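Local coordinates for spindle pole body-associated protein VIK1 (Saccharomyces cerevisiae, PDB 2O0A) that partners the motor KAR3, recruiting it to microtubules and helping keep it at the spindle pole body, and ends in a motor homology domain that lacks a nucleotide-binding site, at residues 81-86 with 263-268; 95-100 with 226-231; 130-135 with 199-204; 143-148 with 179-184; 163-168 with 255-260. All coordinates share one frame; numbering follows the deposited sequence.

Contact 1 (81-86 with 263-268)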
# COMPACT_ATOMS: atom_id res chain seq x y z
N SER A 81 -10.65 0.45 3.68
CA SER A 81 -11.72 1.09 2.91
C SER A 81 -12.08 2.51 3.37
O SER A 81 -12.45 3.34 2.55
CB SER A 81 -12.97 0.22 2.86
OG SER A 81 -13.55 0.14 4.14
N VAL A 82 -11.99 2.80 4.66
CA VAL A 82 -12.29 4.17 5.12
C VAL A 82 -11.33 5.21 4.52
O VAL A 82 -11.75 6.27 4.02
CB VAL A 82 -12.32 4.25 6.67
CG1 VAL A 82 -12.55 5.68 7.11
CG2 VAL A 82 -13.40 3.32 7.24
N TYR A 83 -10.03 4.90 4.55
CA TYR A 83 -9.02 5.74 3.90
C TYR A 83 -9.28 5.86 2.39
O TYR A 83 -9.27 6.96 1.83
CB TYR A 83 -7.66 5.12 4.17
CG TYR A 83 -6.53 5.59 3.29
CD1 TYR A 83 -5.93 6.83 3.50
CD2 TYR A 83 -6.06 4.80 2.23
CE1 TYR A 83 -4.88 7.27 2.71
CE2 TYR A 83 -5.00 5.22 1.43
CZ TYR A 83 -4.41 6.46 1.67
OH TYR A 83 -3.36 6.92 0.93
N HIS A 84 -9.48 4.72 1.74
CA HIS A 84 -9.72 4.69 0.31
C HIS A 84 -10.93 5.53 -0.07
O HIS A 84 -10.84 6.36 -0.97
CB HIS A 84 -9.92 3.23 -0.13
CG HIS A 84 -10.44 3.08 -1.52
ND1 HIS A 84 -9.64 3.11 -2.63
CD2 HIS A 84 -11.71 2.92 -1.97
CE1 HIS A 84 -10.39 2.97 -3.72
NE2 HIS A 84 -11.65 2.83 -3.34
N ASP A 85 -12.03 5.34 0.64
CA ASP A 85 -13.27 6.06 0.35
C ASP A 85 -13.08 7.55 0.55
O ASP A 85 -13.53 8.35 -0.27
CB ASP A 85 -14.42 5.55 1.22
CG ASP A 85 -14.91 4.17 0.82
OD1 ASP A 85 -14.55 3.67 -0.26
OD2 ASP A 85 -15.70 3.60 1.61
N MET A 86 -12.35 7.92 1.60
CA MET A 86 -12.09 9.33 1.88
C MET A 86 -11.31 9.97 0.74
O MET A 86 -11.68 11.03 0.24
CB MET A 86 -11.33 9.48 3.19
CG MET A 86 -10.92 10.92 3.46
SD MET A 86 -9.60 11.08 4.70
CE MET A 86 -8.21 10.46 3.80
N LYS A 263 -1.63 11.53 -0.93
CA LYS A 263 -1.91 11.00 0.39
C LYS A 263 -1.31 9.60 0.46
O LYS A 263 -1.43 8.84 -0.49
CB LYS A 263 -3.42 10.89 0.65
CG LYS A 263 -4.19 12.20 0.65
CD LYS A 263 -3.91 12.99 1.91
CE LYS A 263 -4.72 12.50 3.09
NZ LYS A 263 -4.43 13.33 4.31
N SER A 264 -0.68 9.29 1.59
CA SER A 264 0.03 8.01 1.75
C SER A 264 -0.55 7.07 2.81
O SER A 264 -1.13 7.48 3.82
CB SER A 264 1.52 8.23 2.08
OG SER A 264 2.20 8.94 1.07
N PHE A 265 -0.34 5.78 2.57
CA PHE A 265 -0.70 4.75 3.53
C PHE A 265 0.41 3.72 3.46
O PHE A 265 0.52 3.00 2.45
CB PHE A 265 -2.05 4.14 3.10
CG PHE A 265 -2.66 3.15 4.08
CD1 PHE A 265 -3.93 3.42 4.63
CD2 PHE A 265 -2.05 1.92 4.38
CE1 PHE A 265 -4.56 2.50 5.48
CE2 PHE A 265 -2.67 1.01 5.25
CZ PHE A 265 -3.94 1.30 5.80
N PHE A 266 1.23 3.63 4.50
CA PHE A 266 2.29 2.61 4.52
C PHE A 266 1.77 1.35 5.19
O PHE A 266 1.17 1.41 6.26
CB PHE A 266 3.53 3.13 5.26
CG PHE A 266 4.31 4.14 4.47
CD1 PHE A 266 5.41 3.75 3.70
CD2 PHE A 266 3.94 5.50 4.48
CE1 PHE A 266 6.14 4.70 2.97
CE2 PHE A 266 4.68 6.45 3.74
CZ PHE A 266 5.77 6.05 2.99
N LEU A 267 2.03 0.22 4.55
CA LEU A 267 1.62 -1.08 5.05
C LEU A 267 2.87 -1.95 5.20
O LEU A 267 3.58 -2.20 4.23
CB LEU A 267 0.63 -1.74 4.07
CG LEU A 267 0.10 -3.10 4.52
CD1 LEU A 267 -0.69 -3.00 5.84
CD2 LEU A 267 -0.75 -3.76 3.42
N LEU A 268 3.15 -2.36 6.44
CA LEU A 268 4.33 -3.19 6.69
C LEU A 268 3.88 -4.60 6.97
O LEU A 268 3.20 -4.87 7.95
CB LEU A 268 5.18 -2.61 7.84
CG LEU A 268 6.13 -1.51 7.33
CD1 LEU A 268 5.39 -0.27 6.83
CD2 LEU A 268 7.10 -1.10 8.41
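Tyr83 of helix 72-89 lays one face of its phenol ring against Phe265 of strand 265-270. Both aromatic side chains leave the backbone with CG anti to N (chi1 164° for Tyr83), which swings the two rings toward each other. CB of Phe265 sits over the tyrosine face, 4.0 Å from the ring centroid, a CH-pi contact, and Phe265 CD1 comes down nearer the rim, 3.5 Å from Tyr83 CD2. The two rings meet obliquely, their planes at 54°. The phenol OH comes 3.1 Å from Lys263 O, near the ring plane, but its hydrogen bond goes to the backbone O of Asn95. Replacing the tyrosine with an alanine would probably leave Phe265 without its cover on this side and Asn95 O without that bond. Farther along the helix, Met86 crosses Lys263 at about a right angle, CE to CE 4.1 Å; the lysine chain, bent at chi2 and chi3, delivers NZ to a salt bridge with Glu21. Helix 72-89 here packs on the parallel part of the central sheet, where strand 265-270 runs between strands 27-32 and 94-99, with helix 4-23 flanking Met86.

Contact 2 (95-100 with 226-231)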
# COMPACT_ATOMS: atom_id res chain seq x y z
N ASN A 95 -2.10 6.84 -2.28
CA ASN A 95 -1.28 5.65 -2.47
C ASN A 95 -1.43 4.62 -1.38
O ASN A 95 -1.99 4.89 -0.31
CB ASN A 95 0.20 6.03 -2.68
CG ASN A 95 0.87 6.53 -1.43
OD1 ASN A 95 0.94 5.84 -0.40
ND2 ASN A 95 1.43 7.75 -1.50
N LEU A 96 -0.95 3.42 -1.70
CA LEU A 96 -0.74 2.36 -0.73
C LEU A 96 0.67 1.85 -1.00
O LEU A 96 0.96 1.35 -2.08
CB LEU A 96 -1.78 1.25 -0.92
CG LEU A 96 -1.60 -0.04 -0.13
CD1 LEU A 96 -1.46 0.25 1.36
CD2 LEU A 96 -2.73 -1.05 -0.40
N ILE A 97 1.56 2.04 -0.02
CA ILE A 97 2.95 1.63 -0.16
C ILE A 97 3.16 0.41 0.74
O ILE A 97 3.13 0.54 1.96
CB ILE A 97 3.91 2.79 0.20
CG1 ILE A 97 3.71 3.92 -0.80
CG2 ILE A 97 5.39 2.29 0.19
CD1 ILE A 97 4.33 5.26 -0.39
N SER A 98 3.32 -0.75 0.10
CA SER A 98 3.35 -2.03 0.81
C SER A 98 4.78 -2.58 0.85
O SER A 98 5.39 -2.77 -0.20
CB SER A 98 2.39 -3.02 0.15
OG SER A 98 2.40 -4.26 0.85
N LEU A 99 5.28 -2.81 2.07
CA LEU A 99 6.60 -3.40 2.29
C LEU A 99 6.44 -4.85 2.73
O LEU A 99 5.68 -5.15 3.67
CB LEU A 99 7.33 -2.62 3.39
CG LEU A 99 7.99 -1.29 3.02
CD1 LEU A 99 7.01 -0.27 2.51
CD2 LEU A 99 8.77 -0.72 4.20
N SER A 100 7.15 -5.73 2.04
CA SER A 100 7.06 -7.17 2.29
C SER A 100 8.45 -7.74 2.12
O SER A 100 9.26 -7.15 1.42
CB SER A 100 6.15 -7.83 1.27
OG SER A 100 4.77 -7.45 1.47
N ILE A 226 2.33 0.71 -4.49
CA ILE A 226 3.77 0.50 -4.58
C ILE A 226 4.12 -0.78 -3.83
O ILE A 226 3.72 -0.96 -2.68
CB ILE A 226 4.53 1.70 -3.97
CG1 ILE A 226 4.19 2.99 -4.71
CG2 ILE A 226 6.04 1.40 -3.91
CD1 ILE A 226 4.52 2.98 -6.21
N GLU A 227 4.83 -1.70 -4.50
CA GLU A 227 5.25 -2.94 -3.87
C GLU A 227 6.77 -2.94 -3.71
O GLU A 227 7.50 -2.90 -4.70
CB GLU A 227 4.80 -4.16 -4.68
CG GLU A 227 3.29 -4.36 -4.62
CD GLU A 227 2.85 -5.49 -5.54
OE1 GLU A 227 2.58 -5.22 -6.72
OE2 GLU A 227 2.74 -6.62 -5.07
N LEU A 228 7.21 -2.99 -2.47
CA LEU A 228 8.62 -3.17 -2.16
C LEU A 228 8.69 -4.51 -1.44
O LEU A 228 8.50 -4.57 -0.24
CB LEU A 228 9.12 -2.02 -1.29
CG LEU A 228 9.16 -0.65 -1.97
CD1 LEU A 228 9.17 0.46 -0.96
CD2 LEU A 228 10.36 -0.59 -2.93
N ASN A 229 8.94 -5.58 -2.19
CA ASN A 229 8.58 -6.93 -1.70
C ASN A 229 9.77 -7.84 -1.38
O ASN A 229 9.61 -9.06 -1.27
CB ASN A 229 7.58 -7.63 -2.64
CG ASN A 229 6.17 -7.01 -2.62
OD1 ASN A 229 5.88 -6.03 -1.89
ND2 ASN A 229 5.29 -7.58 -3.43
N ASN A 230 10.94 -7.23 -1.22
CA ASN A 230 12.09 -7.92 -0.63
C ASN A 230 12.96 -6.94 0.16
O ASN A 230 12.81 -5.72 0.01
CB ASN A 230 12.88 -8.70 -1.70
CG ASN A 230 13.28 -7.85 -2.89
OD1 ASN A 230 13.05 -8.24 -4.04
ND2 ASN A 230 13.91 -6.71 -2.63
N LEU A 231 13.84 -7.46 1.02
CA LEU A 231 14.60 -6.59 1.94
C LEU A 231 15.47 -5.58 1.21
O LEU A 231 15.56 -4.42 1.62
CB LEU A 231 15.46 -7.38 2.94
CG LEU A 231 16.17 -6.50 3.99
CD1 LEU A 231 15.19 -5.84 4.97
CD2 LEU A 231 17.23 -7.27 4.76
O HOH W 1 3.39 -6.22 -0.69
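Ser98 points OG anti to its own N (chi1 -179°), while Ser100 OG and the Asn229 amide both turn beside their backbone N (chi1 -69° and -70°); the three polar ends converge on one water. That water lies 2.7 Å from Ser98 OG and 2.8 Å from Ser100 OG, and donates to Asn229 OD1. Asn229 ND2 bonds Asp188 and also Glu227 OE2, at 3.2 Å and from above the carboxylate plane; Glu227 is paired with Arg108. Beneath this cluster, strands 94-99 and 221-228 run parallel in the central sheet of the kinesin-like motor fold. Their backbones are joined by four nearly straight bonds, from Ile226 N to Leu96 O (2.8 Å) through to Ser100 N to Leu228 O (2.9 Å). With an alanine at Asn229, the water would probably lose an acceptor, and Asp188 and Glu227 OE2 the amide that binds them. On the other face, Ile97 and Ile226 lie side by side, Ile97 CG1 to Ile226 CB 4.0 Å. Leu99 CD1 meets Leu228 CD1 at 4.2 Å beside helix 231-243.

Contact 3 (130-135 with 199-204)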
# COMPACT_ATOMS: atom_id res chain seq x y z
N LEU A 130 -5.90 0.53 -15.24
CA LEU A 130 -4.73 0.02 -14.53
C LEU A 130 -3.51 -0.07 -15.43
O LEU A 130 -3.62 -0.47 -16.59
CB LEU A 130 -5.06 -1.34 -13.89
CG LEU A 130 -4.03 -1.96 -12.93
CD1 LEU A 130 -4.70 -2.77 -11.80
CD2 LEU A 130 -3.02 -2.83 -13.69
N GLN A 131 -2.38 0.33 -14.87
CA GLN A 131 -1.05 0.06 -15.44
C GLN A 131 -0.21 -0.59 -14.36
O GLN A 131 -0.46 -0.37 -13.18
CB GLN A 131 -0.38 1.36 -15.88
CG GLN A 131 -1.14 2.08 -16.98
CD GLN A 131 -0.60 3.44 -17.23
OE1 GLN A 131 -0.86 4.37 -16.46
NE2 GLN A 131 0.15 3.60 -18.30
N PHE A 132 0.77 -1.38 -14.77
CA PHE A 132 1.59 -2.13 -13.81
C PHE A 132 2.97 -2.27 -14.41
O PHE A 132 3.14 -2.91 -15.44
CB PHE A 132 0.91 -3.49 -13.56
CG PHE A 132 1.61 -4.40 -12.58
CD1 PHE A 132 2.58 -3.94 -11.69
CD2 PHE A 132 1.24 -5.73 -12.52
CE1 PHE A 132 3.21 -4.82 -10.78
CE2 PHE A 132 1.84 -6.61 -11.61
CZ PHE A 132 2.82 -6.17 -10.76
N VAL A 133 3.95 -1.64 -13.76
CA VAL A 133 5.34 -1.74 -14.20
C VAL A 133 6.23 -2.21 -13.06
O VAL A 133 5.84 -2.15 -11.90
CB VAL A 133 5.88 -0.39 -14.74
CG1 VAL A 133 5.04 0.12 -15.90
CG2 VAL A 133 5.96 0.64 -13.63
N PHE A 134 7.43 -2.67 -13.40
CA PHE A 134 8.42 -3.03 -12.40
C PHE A 134 9.74 -2.33 -12.70
O PHE A 134 10.22 -2.37 -13.83
CB PHE A 134 8.63 -4.55 -12.35
CG PHE A 134 9.53 -5.00 -11.23
CD1 PHE A 134 9.06 -5.02 -9.92
CD2 PHE A 134 10.83 -5.39 -11.49
CE1 PHE A 134 9.87 -5.43 -8.89
CE2 PHE A 134 11.66 -5.81 -10.45
CZ PHE A 134 11.18 -5.82 -9.15
N LEU A 135 10.29 -1.66 -11.69
CA LEU A 135 11.57 -0.96 -11.79
C LEU A 135 12.63 -1.73 -11.02
O LEU A 135 12.46 -2.02 -9.84
CB LEU A 135 11.45 0.46 -11.24
CG LEU A 135 11.03 1.66 -12.12
CD1 LEU A 135 10.10 1.30 -13.29
CD2 LEU A 135 10.45 2.78 -11.26
N GLY A 199 7.61 -2.57 -7.63
CA GLY A 199 6.43 -2.59 -8.48
C GLY A 199 5.62 -1.31 -8.33
O GLY A 199 5.50 -0.77 -7.22
N ILE A 200 5.07 -0.83 -9.43
CA ILE A 200 4.16 0.31 -9.41
C ILE A 200 2.89 -0.04 -10.16
O ILE A 200 2.92 -0.35 -11.35
CB ILE A 200 4.75 1.57 -10.09
CG1 ILE A 200 6.09 1.95 -9.47
CG2 ILE A 200 3.74 2.72 -10.02
CD1 ILE A 200 6.88 2.96 -10.31
N ILE A 201 1.77 0.00 -9.45
CA ILE A 201 0.47 -0.11 -10.09
C ILE A 201 -0.20 1.24 -10.01
O ILE A 201 -0.29 1.80 -8.94
CB ILE A 201 -0.37 -1.24 -9.44
CG1 ILE A 201 0.09 -2.57 -10.01
CG2 ILE A 201 -1.89 -1.03 -9.71
CD1 ILE A 201 -0.52 -3.79 -9.37
N LYS A 202 -0.60 1.78 -11.15
CA LYS A 202 -1.31 3.05 -11.17
C LYS A 202 -2.73 2.78 -11.63
O LYS A 202 -2.95 2.16 -12.68
CB LYS A 202 -0.63 4.05 -12.12
CG LYS A 202 -1.40 5.36 -12.23
CD LYS A 202 -0.71 6.30 -13.17
CE LYS A 202 -1.46 7.64 -13.16
NZ LYS A 202 -0.99 8.56 -14.26
N VAL A 203 -3.69 3.20 -10.81
CA VAL A 203 -5.11 3.02 -11.12
C VAL A 203 -5.70 4.41 -11.27
O VAL A 203 -5.46 5.29 -10.43
CB VAL A 203 -5.83 2.24 -9.98
CG1 VAL A 203 -7.34 2.17 -10.23
CG2 VAL A 203 -5.25 0.83 -9.84
N GLN A 204 -6.46 4.64 -12.34
CA GLN A 204 -7.17 5.91 -12.50
C GLN A 204 -8.66 5.64 -12.31
O GLN A 204 -9.19 4.67 -12.85
CB GLN A 204 -6.95 6.49 -13.88
CG GLN A 204 -5.51 6.80 -14.21
CD GLN A 204 -5.37 7.30 -15.65
OE1 GLN A 204 -5.63 6.57 -16.61
NE2 GLN A 204 -5.00 8.55 -15.78
O HOH W 2 -3.90 3.60 -14.99
O HOH W 3 -0.09 7.03 -16.64
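Two long antiparallel strands of the central sheet, 126-136 and 197-207, meet here, with Phe132 opposite Ile201 in a non-hydrogen-bonded pair. Phe132 CG is anti to the backbone N (chi1 -179°), which brings the ring alongside Ile201, whose CD1 lies over the middle of one face, a CH-pi contact 3.9 Å from the centroid and 11° off the normal. Ile201 CG1 presses closer, 3.3 Å from Phe132 CD1, and Ile200 O lies at the ring edge. Leu130 continues this face, its CD1 3.9 Å from Ile201 CG2 and touching Val203; helix 105-116 covers the row through Ile112 and Arg108. Gln131 with Lys202, and Val133 with Ile200, are the hydrogen-bonded pairs of this part of the motor-fold sheet, each closed by two backbone bonds, as in Val133 N to Ile200 O at 2.9 Å. Their side chains occupy the opposite face. There Gln131 and Lys202 run side by side, and a water bridges them, donating to Gln131 OE1 at 2.8 Å and accepting from Lys202 NZ at 3.0 Å. Gln131 NE2 also binds the carbonyls of Leu167 and Ser169, and Lys202 NZ that of Ile165. Toward helix 250-261, Leu135 CD2 meets Ile200 CD1 at 3.7 Å.

Contact 4 (143-148 with 179-184)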
# COMPACT_ATOMS: atom_id res chain seq x y z
N ASP A 143 7.29 -3.87 -18.34
CA ASP A 143 5.85 -3.62 -18.40
C ASP A 143 5.17 -4.92 -18.01
O ASP A 143 5.18 -5.90 -18.77
CB ASP A 143 5.44 -3.18 -19.80
CG ASP A 143 4.00 -2.71 -19.88
OD1 ASP A 143 3.18 -3.15 -19.05
OD2 ASP A 143 3.71 -1.90 -20.77
N MET A 144 4.58 -4.96 -16.81
CA MET A 144 4.02 -6.21 -16.29
C MET A 144 2.72 -6.64 -16.97
O MET A 144 2.23 -7.77 -16.74
CB MET A 144 3.84 -6.12 -14.77
CG MET A 144 5.12 -5.83 -14.01
SD MET A 144 6.37 -7.09 -14.27
CE MET A 144 5.51 -8.53 -13.63
N LEU A 145 2.17 -5.78 -17.82
CA LEU A 145 0.96 -6.13 -18.57
C LEU A 145 1.28 -6.68 -19.96
O LEU A 145 0.36 -6.99 -20.73
CB LEU A 145 -0.01 -4.95 -18.63
CG LEU A 145 -0.53 -4.43 -17.28
CD1 LEU A 145 -1.63 -3.42 -17.48
CD2 LEU A 145 -0.97 -5.57 -16.32
N LEU A 146 2.57 -6.79 -20.26
CA LEU A 146 3.06 -7.39 -21.50
C LEU A 146 4.05 -8.53 -21.20
O LEU A 146 4.33 -8.83 -20.04
CB LEU A 146 3.72 -6.33 -22.39
CG LEU A 146 2.90 -5.08 -22.75
CD1 LEU A 146 3.72 -4.08 -23.56
CD2 LEU A 146 1.62 -5.43 -23.48
N ASP A 147 4.57 -9.16 -22.25
CA ASP A 147 5.61 -10.17 -22.10
C ASP A 147 6.98 -9.55 -21.82
O ASP A 147 7.25 -8.40 -22.18
CB ASP A 147 5.67 -11.08 -23.33
CG ASP A 147 4.43 -11.96 -23.47
OD1 ASP A 147 3.30 -11.43 -23.37
OD2 ASP A 147 4.59 -13.18 -23.69
N TYR A 148 7.84 -10.33 -21.17
CA TYR A 148 9.20 -9.93 -20.79
C TYR A 148 10.01 -9.29 -21.93
O TYR A 148 10.19 -9.88 -23.00
CB TYR A 148 9.95 -11.14 -20.21
CG TYR A 148 11.44 -10.95 -20.04
CD1 TYR A 148 11.95 -10.10 -19.06
CD2 TYR A 148 12.35 -11.63 -20.86
CE1 TYR A 148 13.32 -9.92 -18.90
CE2 TYR A 148 13.72 -11.47 -20.70
CZ TYR A 148 14.20 -10.61 -19.72
OH TYR A 148 15.56 -10.44 -19.57
N GLU A 179 -10.32 -10.48 -14.46
CA GLU A 179 -10.59 -11.06 -15.78
C GLU A 179 -10.02 -10.25 -16.94
O GLU A 179 -9.77 -10.77 -18.02
CB GLU A 179 -12.10 -11.24 -15.97
CG GLU A 179 -12.71 -12.27 -15.01
CD GLU A 179 -14.22 -12.17 -14.91
OE1 GLU A 179 -14.90 -12.00 -15.95
OE2 GLU A 179 -14.74 -12.29 -13.78
N ASP A 180 -9.81 -8.96 -16.70
CA ASP A 180 -9.26 -8.08 -17.72
C ASP A 180 -7.76 -7.96 -17.64
O ASP A 180 -7.13 -7.26 -18.45
CB ASP A 180 -9.92 -6.71 -17.62
CG ASP A 180 -11.37 -6.74 -18.04
OD1 ASP A 180 -11.69 -7.46 -19.02
OD2 ASP A 180 -12.19 -6.08 -17.38
N LEU A 181 -7.17 -8.65 -16.66
CA LEU A 181 -5.74 -8.58 -16.45
C LEU A 181 -5.07 -9.89 -16.83
O LEU A 181 -5.75 -10.93 -16.92
CB LEU A 181 -5.44 -8.21 -14.99
CG LEU A 181 -5.97 -6.83 -14.58
CD1 LEU A 181 -5.85 -6.65 -13.08
CD2 LEU A 181 -5.28 -5.71 -15.34
N PRO A 182 -3.74 -9.86 -17.07
CA PRO A 182 -3.08 -11.08 -17.51
C PRO A 182 -3.25 -12.24 -16.54
O PRO A 182 -3.44 -12.06 -15.33
CB PRO A 182 -1.60 -10.66 -17.60
CG PRO A 182 -1.66 -9.19 -17.83
CD PRO A 182 -2.79 -8.74 -16.97
N LEU A 183 -3.17 -13.45 -17.09
CA LEU A 183 -3.26 -14.64 -16.26
C LEU A 183 -2.20 -14.72 -15.17
O LEU A 183 -2.43 -15.39 -14.15
CB LEU A 183 -3.21 -15.89 -17.15
CG LEU A 183 -4.45 -16.08 -18.03
CD1 LEU A 183 -4.09 -16.99 -19.21
CD2 LEU A 183 -5.63 -16.62 -17.23
N ASN A 184 -1.07 -14.05 -15.38
CA ASN A 184 0.02 -14.08 -14.40
C ASN A 184 0.03 -12.86 -13.48
O ASN A 184 1.00 -12.64 -12.76
CB ASN A 184 1.38 -14.21 -15.10
CG ASN A 184 1.83 -12.93 -15.77
OD1 ASN A 184 1.06 -11.98 -15.95
ND2 ASN A 184 3.10 -12.89 -16.16
O HOH W 4 1.61 -9.36 -14.58
O HOH W 5 2.97 -10.08 -18.21
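Leu145 and Pro182 carry the apolar part of this loop-to-loop contact. The leucine places CG beside its backbone N (chi1 -60°) and sends CD2 across at about a right angle to the proline ring, 3.7 Å from Pro182 CD and a little farther from CG, so Pro182 covers part of Leu145. The same methyl just reaches Leu181, CD2 to CD2 4.4 Å.

The polar part runs through water. Met144 O and Asn184 OD1, too far apart to interact directly, both lie within hydrogen-bonding distance of one water, 2.8 Å from the former and 3.0 Å from the latter. A second water donates to Met144 O and to Leu146 O, at 2.6 Å from the latter, and has a weak, long link to Asn184 ND2. Asn184 is thus linked to the turn through water rather than directly.

Bonds within 143-148 shape the turn that offers these groups. Leu146 N bonds Asp143 O in a type I beta turn, and Asp143 OD1 accepts from Leu145 N at 3.1 Å, an Asx turn; the other carboxylate oxygen of Asp143 takes the backbone N of Lys170.

The turn begins at the end of strand 141-143; Leu145 touches Phe132 and, from the other loop, Leu181 touches Leu130, both on strand 126-136, while Val172 of strand 172-174 also borders Leu145.

Contact 5 (163-168 with 255-260)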
# COMPACT_ATOMS: atom_id res chain seq x y z
N HIS A 163 1.24 17.01 -10.49
CA HIS A 163 0.57 16.31 -9.38
C HIS A 163 0.40 14.80 -9.59
O HIS A 163 -0.32 14.13 -8.83
CB HIS A 163 -0.80 16.95 -9.13
CG HIS A 163 -0.72 18.34 -8.56
ND1 HIS A 163 -0.79 19.47 -9.34
CD2 HIS A 163 -0.58 18.77 -7.28
CE1 HIS A 163 -0.69 20.54 -8.57
NE2 HIS A 163 -0.56 20.14 -7.32
N SER A 164 1.07 14.26 -10.61
CA SER A 164 0.94 12.84 -10.97
C SER A 164 2.25 12.25 -11.48
O SER A 164 3.24 12.96 -11.65
CB SER A 164 -0.16 12.67 -12.02
OG SER A 164 0.29 13.09 -13.30
N ILE A 165 2.25 10.94 -11.69
CA ILE A 165 3.32 10.28 -12.43
C ILE A 165 2.67 9.61 -13.64
O ILE A 165 1.73 8.81 -13.49
CB ILE A 165 4.07 9.20 -11.61
CG1 ILE A 165 4.66 9.80 -10.32
CG2 ILE A 165 5.17 8.55 -12.46
CD1 ILE A 165 5.15 8.77 -9.33
N SER A 166 3.14 9.98 -14.83
CA SER A 166 2.70 9.35 -16.07
C SER A 166 3.56 8.15 -16.37
O SER A 166 4.79 8.22 -16.38
CB SER A 166 2.79 10.35 -17.23
OG SER A 166 1.90 11.42 -16.99
N LEU A 167 2.89 7.03 -16.60
CA LEU A 167 3.54 5.80 -17.00
C LEU A 167 3.32 5.62 -18.49
O LEU A 167 2.18 5.64 -18.97
CB LEU A 167 2.97 4.60 -16.22
CG LEU A 167 3.46 4.29 -14.80
CD1 LEU A 167 3.31 5.44 -13.82
CD2 LEU A 167 2.72 3.07 -14.29
N ASP A 168 4.41 5.49 -19.23
CA ASP A 168 4.35 5.09 -20.62
C ASP A 168 4.48 3.58 -20.57
O ASP A 168 5.59 3.03 -20.52
CB ASP A 168 5.50 5.74 -21.40
CG ASP A 168 5.55 5.32 -22.85
OD1 ASP A 168 4.72 4.51 -23.30
OD2 ASP A 168 6.46 5.83 -23.54
N LEU A 255 9.18 7.53 -5.25
CA LEU A 255 8.84 7.52 -3.82
C LEU A 255 8.77 8.94 -3.25
O LEU A 255 7.83 9.29 -2.55
CB LEU A 255 9.83 6.65 -3.05
CG LEU A 255 9.67 5.15 -3.36
CD1 LEU A 255 10.88 4.38 -2.86
CD2 LEU A 255 8.40 4.65 -2.72
N LYS A 256 9.74 9.77 -3.61
CA LYS A 256 9.72 11.15 -3.15
C LYS A 256 8.50 11.90 -3.65
O LYS A 256 7.90 12.67 -2.90
CB LYS A 256 10.97 11.88 -3.60
CG LYS A 256 12.17 11.53 -2.78
CD LYS A 256 13.46 12.00 -3.44
CE LYS A 256 14.66 11.52 -2.64
NZ LYS A 256 14.77 12.19 -1.31
N LYS A 257 8.16 11.68 -4.92
CA LYS A 257 7.00 12.32 -5.52
C LYS A 257 5.70 11.89 -4.85
O LYS A 257 4.85 12.71 -4.56
CB LYS A 257 6.92 12.02 -7.03
CG LYS A 257 5.69 12.63 -7.71
CD LYS A 257 5.78 14.15 -7.74
CE LYS A 257 4.96 14.72 -8.85
NZ LYS A 257 5.29 16.16 -9.04
N LEU A 258 5.55 10.59 -4.58
CA LEU A 258 4.32 10.13 -3.95
C LEU A 258 4.16 10.61 -2.52
O LEU A 258 3.08 11.00 -2.09
CB LEU A 258 4.25 8.61 -4.01
CG LEU A 258 4.09 8.03 -5.41
CD1 LEU A 258 4.04 6.51 -5.27
CD2 LEU A 258 2.81 8.55 -6.07
N ILE A 259 5.26 10.59 -1.76
CA ILE A 259 5.22 11.03 -0.38
C ILE A 259 4.90 12.53 -0.28
O ILE A 259 4.13 12.96 0.58
CB ILE A 259 6.56 10.70 0.32
CG1 ILE A 259 6.69 9.18 0.49
CG2 ILE A 259 6.69 11.47 1.65
CD1 ILE A 259 8.12 8.66 0.68
N SER A 260 5.48 13.32 -1.18
CA SER A 260 5.27 14.77 -1.14
C SER A 260 3.92 15.24 -1.69
O SER A 260 3.35 16.20 -1.17
CB SER A 260 6.42 15.53 -1.80
OG SER A 260 6.49 15.28 -3.18
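Ile165 meets helix 250-261 with two carbons: CG1 lies 4.0 Å from Lys257 CG, and CD1 lies 4.0 Å from Leu258 CD2. Against Leu258 the isoleucine crosses at about a right angle, whereas against Lys257 the two side chains slide past each other in opposite directions. The lysine starts with CG anti to its N (chi1 178°) and bends at chi2 (68°), which brings its CE to 3.7 Å from Ser164 O. This joins the outlying hairpin of strands 157-160 and 165-168 to a helix that packs on the central sheet of the motor homology domain. Lys257 NZ is held by the carbonyls of Glu161 and Lys162, in the hairpin turn, and by a salt bridge to Asp261 one turn along the helix. The two carbonyl bonds join the turn to the helix. The strand is fixed from the sheet side as well, where Tyr224 OH bonds Ile165 N. Leu258 itself rests on Tyr224 and Ile226 of strand 221-228.

Contacts 1, 2 and 3 follow the central sheet from its parallel to its antiparallel part: strand 265-270 neighbours 94-99, which neighbours 221-228, then 197-207 and 126-136. Centre to centre, contact 2 is about 14 Å from contact 1 and about 12 Å from contact 3, and touches both. Contact 4 lies at the periphery beyond strand 126-136, its centre about 26 Å from that of contact 1. Contact 5 sets a small hairpin against helix 250-261 and touches contacts 1, 2 and 3. First segments run in order 1 to 5, second segments 4, 3, 2, 5, 1; contact 5 thus crosses 2, 3 and 4, and the motor homology domain's central sheet is built from strands far apart in sequence.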